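Local coordinates for protein acylneuraminate lyase (Mycoplasma synoviae, PDB 4N4P) that is an acylneuraminate lyase of the dihydrodipicolinate synthetase family, built on a TIM barrel and assembled from four chains, at residues Phe7-Thr19 against Val42-Phe54. Residues are numbered along the deposited sequence; the frame is centred on the assembly and turned at random.
Sequences FKGLFPAMVTPFT and VDGIYITGSTGEF
Phe11 lays one face of its ring over Gly44, whose CA stands 3.7 Å from the centroid of the Phe11 ring in a CH-pi contact; glycine lets the ring lie directly on the backbone. Beside it the backbones also bond: Leu10 O accepts from both Asp43 N and Gly44 N, the former in the carbonyl plane. Asp43 holds CG beside its own backbone N (chi1 -58°), which brings OD2 to Leu10 N at 2.8 Å, met on the anti side. Further along, at the single parallel bridge of Ala13 with Tyr46, Tyr46 N donates to Pro12 O at 2.9 Å and Tyr46 O receives Met14 N at 2.8 Å. Pro12 CD presses on Val42 CG1 at 3.4 Å, tighter than usual van der Waals contact, while Met14 CB lies 3.7 Å from Ile45 CG2, on the side covered by helix 26-39.

Past the strand ends, waters bridge the two segments. One joins Met14 O and Tyr46 O to Gly49 N; a second joins Met14 O and Thr16 OG1 to Thr48 N. Thr16 OG1 also donates to Gly52 O, at 2.7 Å. Glu53 sets OE1 at the edge of the Phe18 ring, its carboxylate 81° from the ring plane, while Lys258 forms a salt bridge with OE2. Strands 9-12 and 44-47, joined through helix 26-39 in a beta-alpha-beta crossover, are the first two strands of the eight-stranded TIM barrel, which their pairing closes.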
loop_
_atom_site.group_PDB
_atom_site.type_symbol
_atom_site.label_atom_id
_atom_site.label_comp_id
_atom_site.label_asym_id
_atom_site.label_seq_id
_atom_site.Cartn_x
_atom_site.Cartn_y
_atom_site.Cartn_z
ATOM N N PHE A 7 0.246 -21.691 -28.661
ATOM C CA PHE A 7 0.502 -21.031 -27.378
ATOM C C PHE A 7 -0.371 -21.588 -26.257
ATOM O O PHE A 7 -0.417 -21.022 -25.161
ATOM C CB PHE A 7 0.287 -19.538 -27.499
ATOM C CG PHE A 7 1.259 -18.873 -28.434
ATOM C CD1 PHE A 7 2.596 -18.687 -28.034
ATOM C CD2 PHE A 7 0.846 -18.420 -29.689
ATOM C CE1 PHE A 7 3.494 -18.056 -28.856
ATOM C CE2 PHE A 7 1.758 -17.798 -30.545
ATOM C CZ PHE A 7 3.088 -17.607 -30.121
ATOM N N LYS A 8 -1.055 -22.680 -26.544
ATOM C CA LYS A 8 -1.861 -23.375 -25.521
ATOM C C LYS A 8 -0.975 -24.239 -24.660
ATOM O O LYS A 8 -0.030 -24.864 -25.159
ATOM C CB LYS A 8 -2.923 -24.227 -26.187
ATOM C CG LYS A 8 -3.997 -23.341 -26.834
ATOM C CD LYS A 8 -5.032 -24.107 -27.646
ATOM C CE LYS A 8 -6.111 -23.131 -28.107
ATOM N NZ LYS A 8 -7.286 -23.887 -28.665
ATOM N N GLY A 9 -1.289 -24.290 -23.368
ATOM C CA GLY A 9 -0.683 -25.256 -22.481
ATOM C C GLY A 9 0.368 -24.653 -21.563
ATOM O O GLY A 9 0.286 -23.470 -21.174
ATOM N N LEU A 10 1.369 -25.468 -21.223
ATOM C CA LEU A 10 2.347 -25.061 -20.217
ATOM C C LEU A 10 3.675 -24.627 -20.815
ATOM O O LEU A 10 4.287 -25.359 -21.605
ATOM C CB LEU A 10 2.611 -26.190 -19.231
ATOM C CG LEU A 10 1.415 -26.640 -18.410
ATOM C CD1 LEU A 10 1.883 -27.812 -17.507
ATOM C CD2 LEU A 10 0.867 -25.476 -17.558
ATOM N N PHE A 11 4.118 -23.448 -20.380
ATOM C CA PHE A 11 5.405 -22.858 -20.766
ATOM C C PHE A 11 6.223 -22.567 -19.498
ATOM O O PHE A 11 6.099 -21.479 -18.942
ATOM C CB PHE A 11 5.165 -21.531 -21.477
ATOM C CG PHE A 11 4.612 -21.671 -22.873
ATOM C CD1 PHE A 11 3.356 -22.221 -23.089
ATOM C CD2 PHE A 11 5.361 -21.262 -23.959
ATOM C CE1 PHE A 11 2.845 -22.364 -24.384
ATOM C CE2 PHE A 11 4.859 -21.369 -25.272
ATOM C CZ PHE A 11 3.627 -21.943 -25.483
ATOM N N PRO A 12 7.082 -23.502 -19.065
ATOM C CA PRO A 12 7.994 -23.175 -17.968
ATOM C C PRO A 12 8.830 -21.945 -18.318
ATOM O O PRO A 12 9.293 -21.774 -19.476
ATOM C CB PRO A 12 8.913 -24.411 -17.877
ATOM C CG PRO A 12 8.762 -25.095 -19.254
ATOM C CD PRO A 12 7.334 -24.855 -19.606
ATOM N N ALA A 13 9.001 -21.080 -17.331
ATOM C CA ALA A 13 9.950 -19.977 -17.431
ATOM C C ALA A 13 11.326 -20.546 -17.098
ATOM O O ALA A 13 11.695 -20.720 -15.927
ATOM C CB ALA A 13 9.566 -18.850 -16.484
ATOM N N MET A 14 12.054 -20.886 -18.145
ATOM C CA MET A 14 13.259 -21.704 -18.033
ATOM C C MET A 14 14.330 -21.056 -17.175
ATOM O O MET A 14 14.592 -19.889 -17.329
ATOM C CB MET A 14 13.855 -21.936 -19.421
ATOM C CG MET A 14 14.843 -23.107 -19.427
ATOM S SD MET A 14 15.639 -23.248 -21.022
ATOM C CE MET A 14 16.907 -22.005 -20.909
ATOM N N VAL A 15 14.931 -21.846 -16.291
ATOM C CA VAL A 15 16.115 -21.417 -15.548
ATOM C C VAL A 15 17.315 -21.366 -16.502
ATOM O O VAL A 15 17.373 -22.118 -17.480
ATOM C CB VAL A 15 16.395 -22.346 -14.339
ATOM C CG1 VAL A 15 15.235 -22.245 -13.349
ATOM C CG2 VAL A 15 16.607 -23.821 -14.784
ATOM N N THR A 16 18.266 -20.495 -16.201
ATOM C CA THR A 16 19.515 -20.421 -16.974
ATOM C C THR A 16 20.690 -21.069 -16.207
ATOM O O THR A 16 21.110 -20.546 -15.191
ATOM C CB THR A 16 19.849 -18.946 -17.383
ATOM O OG1 THR A 16 18.715 -18.358 -18.041
ATOM C CG2 THR A 16 21.052 -18.918 -18.346
ATOM N N PRO A 17 21.221 -22.214 -16.693
ATOM C CA PRO A 17 22.315 -22.843 -15.956
ATOM C C PRO A 17 23.600 -22.026 -15.894
ATOM O O PRO A 17 24.087 -21.536 -16.912
ATOM C CB PRO A 17 22.539 -24.150 -16.726
ATOM C CG PRO A 17 21.172 -24.460 -17.235
ATOM C CD PRO A 17 20.742 -23.107 -17.759
ATOM N N PHE A 18 24.129 -21.865 -14.687
ATOM C CA PHE A 18 25.463 -21.293 -14.534
ATOM C C PHE A 18 26.315 -22.259 -13.747
ATOM O O PHE A 18 25.803 -23.021 -12.938
ATOM C CB PHE A 18 25.426 -19.974 -13.756
ATOM C CG PHE A 18 24.514 -18.929 -14.340
ATOM C CD1 PHE A 18 24.816 -18.302 -15.547
ATOM C CD2 PHE A 18 23.364 -18.548 -13.655
ATOM C CE1 PHE A 18 23.970 -17.323 -16.066
ATOM C CE2 PHE A 18 22.526 -17.572 -14.153
ATOM C CZ PHE A 18 22.815 -16.965 -15.372
ATOM N N THR A 19 27.623 -22.220 -13.978
ATOM C CA THR A 19 28.558 -23.014 -13.178
ATOM C C THR A 19 28.620 -22.435 -11.782
ATOM O O THR A 19 28.199 -21.306 -11.558
ATOM C CB THR A 19 29.985 -23.007 -13.796
ATOM O OG1 THR A 19 30.509 -21.689 -13.736
ATOM C CG2 THR A 19 29.922 -23.454 -15.258
ATOM N N VAL A 42 6.435 -30.402 -21.797
ATOM C CA VAL A 42 5.801 -29.090 -21.844
ATOM C C VAL A 42 5.353 -28.754 -23.276
ATOM O O VAL A 42 5.798 -29.373 -24.262
ATOM C CB VAL A 42 6.762 -27.968 -21.328
ATOM C CG1 VAL A 42 7.165 -28.264 -19.892
ATOM C CG2 VAL A 42 8.024 -27.874 -22.214
ATOM N N ASP A 43 4.479 -27.762 -23.381
ATOM C CA ASP A 43 3.995 -27.317 -24.675
ATOM C C ASP A 43 4.893 -26.251 -25.284
ATOM O O ASP A 43 4.890 -26.040 -26.505
ATOM C CB ASP A 43 2.568 -26.814 -24.505
ATOM C CG ASP A 43 1.676 -27.873 -23.937
ATOM O OD1 ASP A 43 1.326 -28.781 -24.719
ATOM O OD2 ASP A 43 1.352 -27.844 -22.711
ATOM N N GLY A 44 5.657 -25.567 -24.436
ATOM C CA GLY A 44 6.540 -24.531 -24.907
ATOM C C GLY A 44 7.510 -24.151 -23.816
ATOM O O GLY A 44 7.384 -24.617 -22.668
ATOM N N ILE A 45 8.465 -23.279 -24.157
ATOM C CA ILE A 45 9.447 -22.804 -23.174
ATOM C C ILE A 45 9.553 -21.300 -23.292
ATOM O O ILE A 45 9.601 -20.758 -24.411
ATOM C CB ILE A 45 10.860 -23.437 -23.400
ATOM C CG1 ILE A 45 10.762 -24.954 -23.364
ATOM C CG2 ILE A 45 11.846 -22.986 -22.304
ATOM C CD1 ILE A 45 12.009 -25.675 -23.917
ATOM N N TYR A 46 9.599 -20.620 -22.144
ATOM C CA TYR A 46 9.719 -19.181 -22.069
ATOM C C TYR A 46 11.103 -18.895 -21.499
ATOM O O TYR A 46 11.381 -19.252 -20.354
ATOM C CB TYR A 46 8.648 -18.634 -21.113
ATOM C CG TYR A 46 8.631 -17.130 -20.937
ATOM C CD1 TYR A 46 8.054 -16.314 -21.898
ATOM C CD2 TYR A 46 9.155 -16.526 -19.780
ATOM C CE1 TYR A 46 8.002 -14.934 -21.739
ATOM C CE2 TYR A 46 9.112 -15.140 -19.611
ATOM C CZ TYR A 46 8.540 -14.349 -20.605
ATOM O OH TYR A 46 8.456 -12.985 -20.503
ATOM N N ILE A 47 11.976 -18.297 -22.312
ATOM C CA ILE A 47 13.373 -18.162 -21.919
ATOM C C ILE A 47 13.762 -16.753 -21.549
ATOM O O ILE A 47 13.113 -15.786 -21.953
ATOM C CB ILE A 47 14.347 -18.730 -22.975
ATOM C CG1 ILE A 47 14.381 -17.809 -24.206
ATOM C CG2 ILE A 47 13.967 -20.189 -23.283
ATOM C CD1 ILE A 47 15.651 -17.990 -25.073
ATOM N N THR A 48 14.864 -16.659 -20.801
ATOM C CA THR A 48 15.478 -15.405 -20.359
ATOM C C THR A 48 14.518 -14.383 -19.746
ATOM O O THR A 48 14.638 -13.183 -19.976
ATOM C CB THR A 48 16.421 -14.756 -21.453
ATOM O OG1 THR A 48 15.693 -14.532 -22.678
ATOM C CG2 THR A 48 17.597 -15.696 -21.725
ATOM N N GLY A 49 13.591 -14.880 -18.935
ATOM C CA GLY A 49 12.711 -14.004 -18.178
ATOM C C GLY A 49 13.317 -13.895 -16.781
ATOM O O GLY A 49 14.467 -14.293 -16.575
ATOM N N SER A 50 12.547 -13.346 -15.832
ATOM C CA SER A 50 13.016 -13.225 -14.432
ATOM C C SER A 50 13.555 -14.549 -13.881
ATOM O O SER A 50 14.590 -14.576 -13.213
ATOM C CB SER A 50 11.876 -12.727 -13.534
ATOM O OG SER A 50 11.444 -11.474 -14.025
ATOM N N THR A 51 12.849 -15.642 -14.153
ATOM C CA THR A 51 13.226 -16.953 -13.632
ATOM C C THR A 51 14.502 -17.445 -14.283
ATOM O O THR A 51 15.217 -18.269 -13.716
ATOM C CB THR A 51 12.100 -18.001 -13.843
ATOM O OG1 THR A 51 10.863 -17.436 -13.375
ATOM C CG2 THR A 51 12.410 -19.257 -13.050
ATOM N N GLY A 52 14.779 -16.914 -15.472
ATOM C CA GLY A 52 16.037 -17.185 -16.194
ATOM C C GLY A 52 17.186 -16.256 -15.808
ATOM O O GLY A 52 18.215 -16.243 -16.469
ATOM N N GLU A 53 17.006 -15.499 -14.719
ATOM C CA GLU A 53 18.023 -14.591 -14.210
ATOM C C GLU A 53 18.526 -13.607 -15.268
ATOM O O GLU A 53 19.725 -13.309 -15.326
ATOM C CB GLU A 53 19.187 -15.402 -13.595
ATOM C CG GLU A 53 18.728 -16.139 -12.325
ATOM C CD GLU A 53 19.751 -17.155 -11.818
ATOM O OE1 GLU A 53 20.758 -16.733 -11.237
ATOM O OE2 GLU A 53 19.531 -18.367 -11.976
ATOM N N PHE A 54 17.613 -13.100 -16.101
ATOM C CA PHE A 54 18.046 -12.366 -17.290
ATOM C C PHE A 54 18.849 -11.129 -16.942
ATOM O O PHE A 54 19.755 -10.786 -17.677
ATOM C CB PHE A 54 16.890 -11.994 -18.236
ATOM C CG PHE A 54 16.056 -10.861 -17.765
ATOM C CD1 PHE A 54 16.115 -9.631 -18.423
ATOM C CD2 PHE A 54 15.187 -11.021 -16.687
ATOM C CE1 PHE A 54 15.351 -8.573 -17.999
ATOM C CE2 PHE A 54 14.413 -9.969 -16.241
ATOM C CZ PHE A 54 14.493 -8.733 -16.905
HETATM O O HOH W 1 16.230 -18.740 -19.369
HETATM O O HOH W 2 12.839 -17.734 -18.343
HETATM O O HOH W 3 17.813 -19.079 -13.826
#